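Local coordinates for thioredoxin domain-containing protein (Sinorhizobium meliloti, PDB 3U5R) that is of unknown function but belongs to the AhpC/TSA family with a thioredoxin domain, and so may act as an antioxidant oxidoreductase, at residues G115-V118 and K119-Y123; N69-P72 and F73-L76; G86-A89 and G90-L93. One frame throughout, in Å; residues are numbered along the deposited sequence.

Contact 1 (G115-V118 and K119-Y123); sequences GAEV and KAYGY
Glu117 and Tyr121 sit one turn apart on the last turns of helix 111-121, and Tyr123 follows just beyond its end. The polar side-chain link runs through a water. This water donates to Glu117 OE1 at 2.6 Å and accepts from Tyr123 OH at 2.6 Å, lying in the plane of the Tyr123 ring at its edge. The Glu117 chain bends at chi2 (-65°), which brings its carboxylate obliquely toward the Tyr121 ring; OE2 lies 3.7 Å from Tyr121 CE2, with carboxylate and ring planes 48° apart. Glu117 O lies over one face of the Tyr123 ring. Apolar contact is slight, Val118 CG1 reaching Tyr123 CB at 4.2 Å. Tyr121 N donates to Glu117 O at 3.0 Å. Val118 O accepts Tyr123 N on a lone pair at 3.1 Å, and weakly also Gly122 N. Gly122, with positive phi, turns the chain out of the helix. An alanine in place of Glu117 is likely to leave the bridging water without its acceptor and Tyr123 OH less firmly placed. Arg78 makes a cation-pi contact with Tyr121 and a long, weak ion pair with Glu117. The carboxylate's charge is probably eased by Arg78, while the water couples it to Tyr123 OH.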
ATOM      1  N   GLY A 115       7.083  12.478  -5.299  1.00 16.69           N
ATOM      2  CA  GLY A 115       7.479  13.505  -4.329  1.00 16.61           C
ATOM      3  C   GLY A 115       6.468  14.672  -4.212  1.00 18.34           C
ATOM      4  O   GLY A 115       6.185  15.148  -3.095  1.00 15.86           O
ATOM      5  N   ALA A 116       5.923  15.113  -5.344  1.00 16.97           N
ATOM      6  CA  ALA A 116       4.913  16.165  -5.275  1.00 19.52           C
ATOM      7  C   ALA A 116       3.632  15.568  -4.576  1.00 20.99           C
ATOM      8  O   ALA A 116       2.984  16.272  -3.783  1.00 19.66           O
ATOM      9  CB  ALA A 116       4.559  16.674  -6.711  1.00 20.17           C
ATOM     10  N   GLU A 117       3.258  14.311  -4.853  1.00 20.46           N
ATOM     11  CA  GLU A 117       2.051  13.749  -4.125  1.00 21.87           C
ATOM     12  C   GLU A 117       2.202  13.805  -2.630  1.00 19.98           C
ATOM     13  O   GLU A 117       1.224  14.111  -1.959  1.00 19.74           O
ATOM     14  CB  GLU A 117       1.775  12.238  -4.320  1.00 22.92           C
ATOM     15  CG  GLU A 117       1.139  11.704  -5.526  1.00 29.71           C
ATOM     16  CD  GLU A 117      -0.294  12.126  -5.759  1.00 32.19           C
ATOM     17  OE1 GLU A 117      -1.286  11.455  -5.300  1.00 29.45           O
ATOM     18  OE2 GLU A 117      -0.378  13.135  -6.486  1.00 31.04           O
ATOM     19  N   VAL A 118       3.389  13.452  -2.110  1.00 18.02           N
ATOM     20  CA  VAL A 118       3.636  13.467  -0.676  1.00 18.65           C
ATOM     21  C   VAL A 118       3.296  14.856  -0.072  1.00 20.64           C
ATOM     22  O   VAL A 118       2.545  14.986   0.937  1.00 20.74           O
ATOM     23  CB  VAL A 118       5.118  13.077  -0.344  1.00 17.05           C
ATOM     24  CG1 VAL A 118       5.438  13.393   1.157  1.00 17.49           C
ATOM     25  CG2 VAL A 118       5.451  11.568  -0.719  1.00 17.01           C
ATOM     26  N   LYS A 119       3.853  15.907  -0.664  1.00 22.31           N
ATOM     27  CA  LYS A 119       3.606  17.283  -0.127  1.00 23.88           C
ATOM     28  C   LYS A 119       2.145  17.676  -0.299  1.00 23.37           C
ATOM     29  O   LYS A 119       1.569  18.272   0.599  1.00 24.12           O
ATOM     30  CB  LYS A 119       4.442  18.325  -0.900  1.00 25.51           C
ATOM     31  CG  LYS A 119       5.904  17.959  -1.100  1.00 31.30           C
ATOM     32  CD  LYS A 119       6.668  19.177  -1.673  1.00 42.24           C
ATOM     33  CE  LYS A 119       8.153  19.152  -1.286  1.00 49.48           C
ATOM     34  NZ  LYS A 119       8.401  19.967  -0.025  1.00 54.27           N
ATOM     35  N   ALA A 120       1.539  17.355  -1.444  1.00 23.82           N
ATOM     36  CA  ALA A 120       0.173  17.858  -1.741  1.00 24.42           C
ATOM     37  C   ALA A 120      -0.848  17.184  -0.832  1.00 25.30           C
ATOM     38  O   ALA A 120      -1.807  17.830  -0.398  1.00 25.78           O
ATOM     39  CB  ALA A 120      -0.202  17.616  -3.207  1.00 24.76           C
ATOM     40  N   TYR A 121      -0.647  15.896  -0.513  1.00 22.42           N
ATOM     41  CA  TYR A 121      -1.643  15.175   0.273  1.00 22.51           C
ATOM     42  C   TYR A 121      -1.217  14.857   1.708  1.00 22.11           C
ATOM     43  O   TYR A 121      -1.951  14.180   2.423  1.00 23.39           O
ATOM     44  CB  TYR A 121      -2.175  13.949  -0.506  1.00 20.70           C
ATOM     45  CG  TYR A 121      -2.787  14.405  -1.781  1.00 22.50           C
ATOM     46  CD1 TYR A 121      -4.057  15.007  -1.777  1.00 25.98           C
ATOM     47  CD2 TYR A 121      -2.087  14.339  -2.967  1.00 23.58           C
ATOM     48  CE1 TYR A 121      -4.612  15.521  -2.936  1.00 29.77           C
ATOM     49  CE2 TYR A 121      -2.633  14.823  -4.135  1.00 28.96           C
ATOM     50  CZ  TYR A 121      -3.917  15.415  -4.105  1.00 31.24           C
ATOM     51  OH  TYR A 121      -4.493  15.899  -5.248  1.00 32.73           O
ATOM     52  N   GLY A 122      -0.060  15.351   2.121  1.00 21.27           N
ATOM     53  CA  GLY A 122       0.368  15.246   3.531  1.00 21.18           C
ATOM     54  C   GLY A 122       0.747  13.791   3.925  1.00 21.02           C
ATOM     55  O   GLY A 122       0.509  13.352   5.053  1.00 19.62           O
ATOM     56  N   TYR A 123       1.325  13.039   2.991  1.00 19.24           N
ATOM     57  CA  TYR A 123       1.648  11.629   3.316  1.00 20.26           C
ATOM     58  C   TYR A 123       2.789  11.614   4.344  1.00 19.42           C
ATOM     59  O   TYR A 123       3.903  12.011   4.008  1.00 19.68           O
ATOM     60  CB  TYR A 123       2.122  10.937   2.012  1.00 19.94           C
ATOM     61  CG  TYR A 123       1.037  10.573   1.003  1.00 18.58           C
ATOM     62  CD1 TYR A 123      -0.340  10.630   1.335  1.00 14.69           C
ATOM     63  CD2 TYR A 123       1.378  10.080  -0.219  1.00 18.15           C
ATOM     64  CE1 TYR A 123      -1.346  10.189   0.429  1.00 18.71           C
ATOM     65  CE2 TYR A 123       0.382   9.675  -1.170  1.00 20.18           C
ATOM     66  CZ  TYR A 123      -0.962   9.739  -0.840  1.00 20.58           C
ATOM     67  OH  TYR A 123      -1.904   9.326  -1.786  1.00 20.04           O
TER
HETATM   68  O   HOH W   1      -1.307   9.045  -4.283  1.00 20.21           O

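Contact 2 (N69-P72 and F73-L76); sequences NRCP and FVVL
Cys71 and Phe73 meet through sulfur and ring at the start of helix 72-75. Cys71 SG lies at the edge of the Phe73 ring and in its plane, 5.3 Å from the ring centroid. It is nearer still to Phe73 CB, at 3.8 Å. With chi1 at 170°, SG swings opposite the backbone N and comes forward over the first turn, 3.4 Å from Phe73 N. On the same residue, CB touches Val74 CG2 at 4.2 Å. Cys71 also holds the N-cap position. Its carbonyl O accepts a nearly straight bond from Val75 N at 2.9 Å and a weak one from Val74 N. Pro72 O accepts the following helical bond from Leu76 N at 3.0 Å. Val75 CG2 packs against Arg70 O at 3.9 Å.

Further out, Ser68 OG accepts from the backbone N of both Arg70 and Cys71, which steadies the approach to the helix. Asn69 is buried: its backbone N bonds Glu109 OE1, its OD1 bonds Tyr127 OH and its ND2 bonds Glu108 O. The side chains of Thr144 and Cys201 touch Cys71, and Ile199 touches Phe73. A cysteine at the N-cap position of the short helix after strand 61-66 occupies the place where thioredoxin-fold oxidoreductases, peroxiredoxins among them, carry their redox cysteine. The geometry is consistent with such a site in this AhpC/TSA family protein.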
ATOM      1  N   ASN A  69      -0.454   7.825  -8.488  1.00 18.31           N
ATOM      2  CA  ASN A  69      -0.782   9.239  -8.371  1.00 21.69           C
ATOM      3  C   ASN A  69      -2.092   9.651  -9.073  1.00 23.70           C
ATOM      4  O   ASN A  69      -2.623  10.728  -8.759  1.00 26.68           O
ATOM      5  CB  ASN A  69       0.371  10.107  -8.947  1.00 20.69           C
ATOM      6  CG  ASN A  69       1.665   9.925  -8.148  1.00 22.99           C
ATOM      7  OD1 ASN A  69       1.616   9.653  -6.913  1.00 18.01           O
ATOM      8  ND2 ASN A  69       2.797   9.989  -8.830  1.00 18.42           N
ATOM      9  N   ARG A  70      -2.597   8.847 -10.000  1.00 24.30           N
ATOM     10  CA  ARG A  70      -3.772   9.251 -10.772  1.00 27.05           C
ATOM     11  C   ARG A  70      -4.897   8.221 -10.889  1.00 25.45           C
ATOM     12  O   ARG A  70      -6.019   8.591 -11.232  1.00 26.10           O
ATOM     13  CB  ARG A  70      -3.363   9.735 -12.185  1.00 28.55           C
ATOM     14  CG  ARG A  70      -4.510  10.552 -12.940  1.00 38.38           C
ATOM     15  CD  ARG A  70      -3.996  11.798 -13.783  1.00 50.55           C
ATOM     16  NE  ARG A  70      -4.933  12.237 -14.852  1.00 58.28           N
ATOM     17  CZ  ARG A  70      -6.022  13.017 -14.689  1.00 62.96           C
ATOM     18  NH1 ARG A  70      -6.365  13.479 -13.485  1.00 64.07           N
ATOM     19  NH2 ARG A  70      -6.787  13.347 -15.743  1.00 63.10           N
ATOM     20  N   CYS A  71      -4.635   6.950 -10.591  1.00 22.20           N
ATOM     21  CA  CYS A  71      -5.717   5.963 -10.532  1.00 20.55           C
ATOM     22  C   CYS A  71      -6.970   6.460  -9.686  1.00 17.81           C
ATOM     23  O   CYS A  71      -6.827   6.803  -8.534  1.00 17.81           O
ATOM     24  CB  CYS A  71      -5.155   4.639  -9.933  1.00 19.63           C
ATOM     25  SG  CYS A  71      -6.504   3.490  -9.556  1.00 25.49           S
ATOM     26  N   PRO A  72      -8.215   6.515 -10.266  1.00 19.64           N
ATOM     27  CA  PRO A  72      -9.454   6.914  -9.510  1.00 18.52           C
ATOM     28  C   PRO A  72      -9.718   6.114  -8.251  1.00 16.66           C
ATOM     29  O   PRO A  72     -10.252   6.640  -7.253  1.00 18.12           O
ATOM     30  CB  PRO A  72     -10.600   6.658 -10.494  1.00 19.98           C
ATOM     31  CG  PRO A  72      -9.939   6.702 -11.842  1.00 21.43           C
ATOM     32  CD  PRO A  72      -8.528   6.187 -11.676  1.00 19.97           C
ATOM     33  N   PHE A  73      -9.312   4.865  -8.225  1.00 14.60           N
ATOM     34  CA  PHE A  73      -9.509   4.075  -6.992  1.00 14.86           C
ATOM     35  C   PHE A  73      -8.566   4.477  -5.887  1.00 14.83           C
ATOM     36  O   PHE A  73      -8.930   4.349  -4.698  1.00 16.13           O
ATOM     37  CB  PHE A  73      -9.372   2.554  -7.285  1.00 14.84           C
ATOM     38  CG  PHE A  73     -10.398   2.080  -8.215  1.00 17.68           C
ATOM     39  CD1 PHE A  73     -10.280   2.334  -9.565  1.00 20.51           C
ATOM     40  CD2 PHE A  73     -11.547   1.456  -7.721  1.00 17.32           C
ATOM     41  CE1 PHE A  73     -11.288   1.940 -10.424  1.00 19.76           C
ATOM     42  CE2 PHE A  73     -12.577   1.069  -8.566  1.00 16.90           C
ATOM     43  CZ  PHE A  73     -12.440   1.333  -9.908  1.00 17.86           C
ATOM     44  N   VAL A  74      -7.357   4.946  -6.242  1.00 14.46           N
ATOM     45  CA  VAL A  74      -6.514   5.529  -5.238  1.00 15.20           C
ATOM     46  C   VAL A  74      -6.918   6.962  -4.875  1.00 17.26           C
ATOM     47  O   VAL A  74      -6.870   7.338  -3.717  1.00 17.31           O
ATOM     48  CB  VAL A  74      -5.050   5.505  -5.719  1.00 17.57           C
ATOM     49  CG1 VAL A  74      -4.100   6.322  -4.756  1.00 12.50           C
ATOM     50  CG2 VAL A  74      -4.602   4.039  -5.849  1.00 17.13           C
ATOM     51  N   VAL A  75      -7.249   7.791  -5.884  1.00 17.81           N
ATOM     52  CA  VAL A  75      -7.769   9.170  -5.619  1.00 17.48           C
ATOM     53  C   VAL A  75      -8.886   9.159  -4.572  1.00 17.35           C
ATOM     54  O   VAL A  75      -8.878   9.927  -3.567  1.00 16.40           O
ATOM     55  CB  VAL A  75      -8.175   9.893  -6.990  1.00 16.53           C
ATOM     56  CG1 VAL A  75      -9.072  11.216  -6.776  1.00 20.13           C
ATOM     57  CG2 VAL A  75      -6.854  10.206  -7.838  1.00 17.70           C
ATOM     58  N   LEU A  76      -9.831   8.243  -4.748  1.00 16.45           N
ATOM     59  CA  LEU A  76     -10.878   8.049  -3.735  1.00 18.11           C
ATOM     60  C   LEU A  76     -10.408   8.002  -2.243  1.00 18.08           C
ATOM     61  O   LEU A  76     -11.083   8.561  -1.352  1.00 19.10           O
ATOM     62  CB  LEU A  76     -11.665   6.773  -4.052  1.00 16.74           C
ATOM     63  CG  LEU A  76     -12.816   6.466  -3.107  1.00 21.21           C
ATOM     64  CD1 LEU A  76     -14.080   7.347  -3.329  1.00 22.79           C
ATOM     65  CD2 LEU A  76     -13.151   4.994  -3.296  1.00 17.00           C
TER

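Contact 3 (G86-A89 and G90-L93); sequences GDYA and GQGL
Tyr88 and Leu93 meet in a way set by their first torsions. Leu93 has CG on the far side from its backbone N (chi1 174°), which places CD2 against Tyr88 CB at 3.6 Å. Tyr88 has CG beside its own backbone N (chi1 -79°), which sets the course of the ring and leaves CG 4.0 Å from Leu93 CD2. Leu93 CB is as close to Tyr88 CB as CD2 is.

Gln91 reaches the same tyrosine by another route. Its chain runs extended beyond CG and carries NE2 to 3.7 Å from Tyr88 CD1. The amide and ring planes are only 18° apart, but the approach is oblique. The same NE2 gives a weak bond to Asp87 O at 3.5 Å.

The backbone makes a type II turn with Ala89 and Gly90 at its corners. Gln91 N closes it by donating to Tyr88 O at 2.8 Å, from above the carbonyl plane. A side chain on Gly90 would collide with Ala89 O, so glycine is called for there. Gly92 has a similar demand from its own backbone angles, and its backbone pairs with Ala61.

Outside the turn, Tyr88 OH bonds Asp183 and Asp87 forms a salt bridge with Arg179, both partners on helix 176-186. Phe84 meets the Tyr88 ring, and Leu186 touches both Tyr88 and Gln91. The buried tyrosine thus has its hydroxyl satisfied at one end and an apolar contact with Leu93 at the other. The weak amide bond probably adds little, so the turn appears to rest mainly on Gln91 N to Tyr88 O and on Gly90.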
ATOM      1  N   GLY A  86      -1.254   8.392   9.656  1.00 17.37           N
ATOM      2  CA  GLY A  86      -0.986   9.337  10.760  1.00 18.24           C
ATOM      3  C   GLY A  86      -1.625   8.866  12.072  1.00 18.86           C
ATOM      4  O   GLY A  86      -0.973   8.877  13.148  1.00 20.71           O
ATOM      5  N   ASP A  87      -2.860   8.395  12.014  1.00 18.29           N
ATOM      6  CA  ASP A  87      -3.550   7.957  13.211  1.00 19.83           C
ATOM      7  C   ASP A  87      -2.722   6.878  13.943  1.00 19.88           C
ATOM      8  O   ASP A  87      -2.775   6.806  15.150  1.00 18.90           O
ATOM      9  CB  ASP A  87      -4.894   7.286  12.870  1.00 20.07           C
ATOM     10  CG  ASP A  87      -6.037   8.273  12.639  1.00 24.02           C
ATOM     11  OD1 ASP A  87      -5.817   9.475  12.922  1.00 26.29           O
ATOM     12  OD2 ASP A  87      -7.122   7.828  12.121  1.00 22.72           O
ATOM     13  N   TYR A  88      -2.100   5.966  13.182  1.00 18.37           N
ATOM     14  CA  TYR A  88      -1.392   4.817  13.780  1.00 19.36           C
ATOM     15  C   TYR A  88       0.105   5.034  14.003  1.00 21.09           C
ATOM     16  O   TYR A  88       0.807   4.140  14.564  1.00 19.55           O
ATOM     17  CB  TYR A  88      -1.556   3.564  12.899  1.00 19.97           C
ATOM     18  CG  TYR A  88      -2.907   2.922  13.122  1.00 17.96           C
ATOM     19  CD1 TYR A  88      -3.153   2.086  14.199  1.00 21.15           C
ATOM     20  CD2 TYR A  88      -3.934   3.202  12.282  1.00 21.06           C
ATOM     21  CE1 TYR A  88      -4.435   1.508  14.393  1.00 23.66           C
ATOM     22  CE2 TYR A  88      -5.192   2.640  12.444  1.00 22.64           C
ATOM     23  CZ  TYR A  88      -5.446   1.819  13.482  1.00 24.66           C
ATOM     24  OH  TYR A  88      -6.723   1.303  13.566  1.00 26.38           O
ATOM     25  N   ALA A  89       0.608   6.173  13.535  1.00 20.59           N
ATOM     26  CA  ALA A  89       2.064   6.460  13.674  1.00 22.27           C
ATOM     27  C   ALA A  89       2.346   6.579  15.175  1.00 22.26           C
ATOM     28  O   ALA A  89       1.712   7.359  15.897  1.00 22.40           O
ATOM     29  CB  ALA A  89       2.486   7.789  12.882  1.00 21.47           C
ATOM     30  N   GLY A  90       3.219   5.744  15.700  1.00 22.09           N
ATOM     31  CA  GLY A  90       3.395   5.817  17.153  1.00 20.78           C
ATOM     32  C   GLY A  90       2.604   4.753  17.891  1.00 21.49           C
ATOM     33  O   GLY A  90       2.862   4.551  19.090  1.00 21.45           O
ATOM     34  N   GLN A  91       1.670   4.052  17.212  1.00 19.52           N
ATOM     35  CA  GLN A  91       0.940   2.929  17.839  1.00 21.17           C
ATOM     36  C   GLN A  91       1.569   1.574  17.437  1.00 21.19           C
ATOM     37  O   GLN A  91       1.216   0.558  17.979  1.00 20.08           O
ATOM     38  CB  GLN A  91      -0.519   2.899  17.463  1.00 21.46           C
ATOM     39  CG  GLN A  91      -1.190   4.171  17.950  1.00 28.85           C
ATOM     40  CD  GLN A  91      -2.600   3.915  18.267  1.00 36.47           C
ATOM     41  OE1 GLN A  91      -2.923   3.467  19.376  1.00 42.52           O
ATOM     42  NE2 GLN A  91      -3.473   4.148  17.284  1.00 39.85           N
ATOM     43  N   GLY A  92       2.476   1.606  16.470  1.00 19.01           N
ATOM     44  CA  GLY A  92       3.244   0.434  16.124  1.00 18.29           C
ATOM     45  C   GLY A  92       3.009  -0.003  14.682  1.00 17.56           C
ATOM     46  O   GLY A  92       3.580  -0.986  14.271  1.00 17.08           O
ATOM     47  N   LEU A  93       2.269   0.789  13.889  1.00 15.78           N
ATOM     48  CA  LEU A  93       2.146   0.510  12.459  1.00 16.47           C
ATOM     49  C   LEU A  93       3.172   1.314  11.626  1.00 16.34           C
ATOM     50  O   LEU A  93       3.259   2.540  11.795  1.00 15.63           O
ATOM     51  CB  LEU A  93       0.748   0.885  12.000  1.00 15.57           C
ATOM     52  CG  LEU A  93       0.592   0.770  10.510  1.00 16.86           C
ATOM     53  CD1 LEU A  93       0.455  -0.730  10.179  1.00  9.85           C
ATOM     54  CD2 LEU A  93      -0.629   1.528  10.103  1.00 15.50           C
TER

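Overall arrangement
The three contacts follow one another along the chain in the order 2, 3, 1. Contact 2 holds Cys71, the candidate redox cysteine, ahead of helix 72-75. Contact 1 lies about 14 Å from it, centre to centre. The Asn69 and Glu117 side chains pack together, though their closest approach is doubtfully short. Tyr127 joins the two contacts, since it bonds Asn69 and packs on Glu117. Contact 3 ends helix 78-88, whose other end supplies Arg78 to contact 1. It is remote from the cysteine: contacts 2 and 3 are about 23 Å apart between centres and about 14 Å between nearest atoms. Contacts 1 and 3 come within about 7 Å at their nearest atoms without touching.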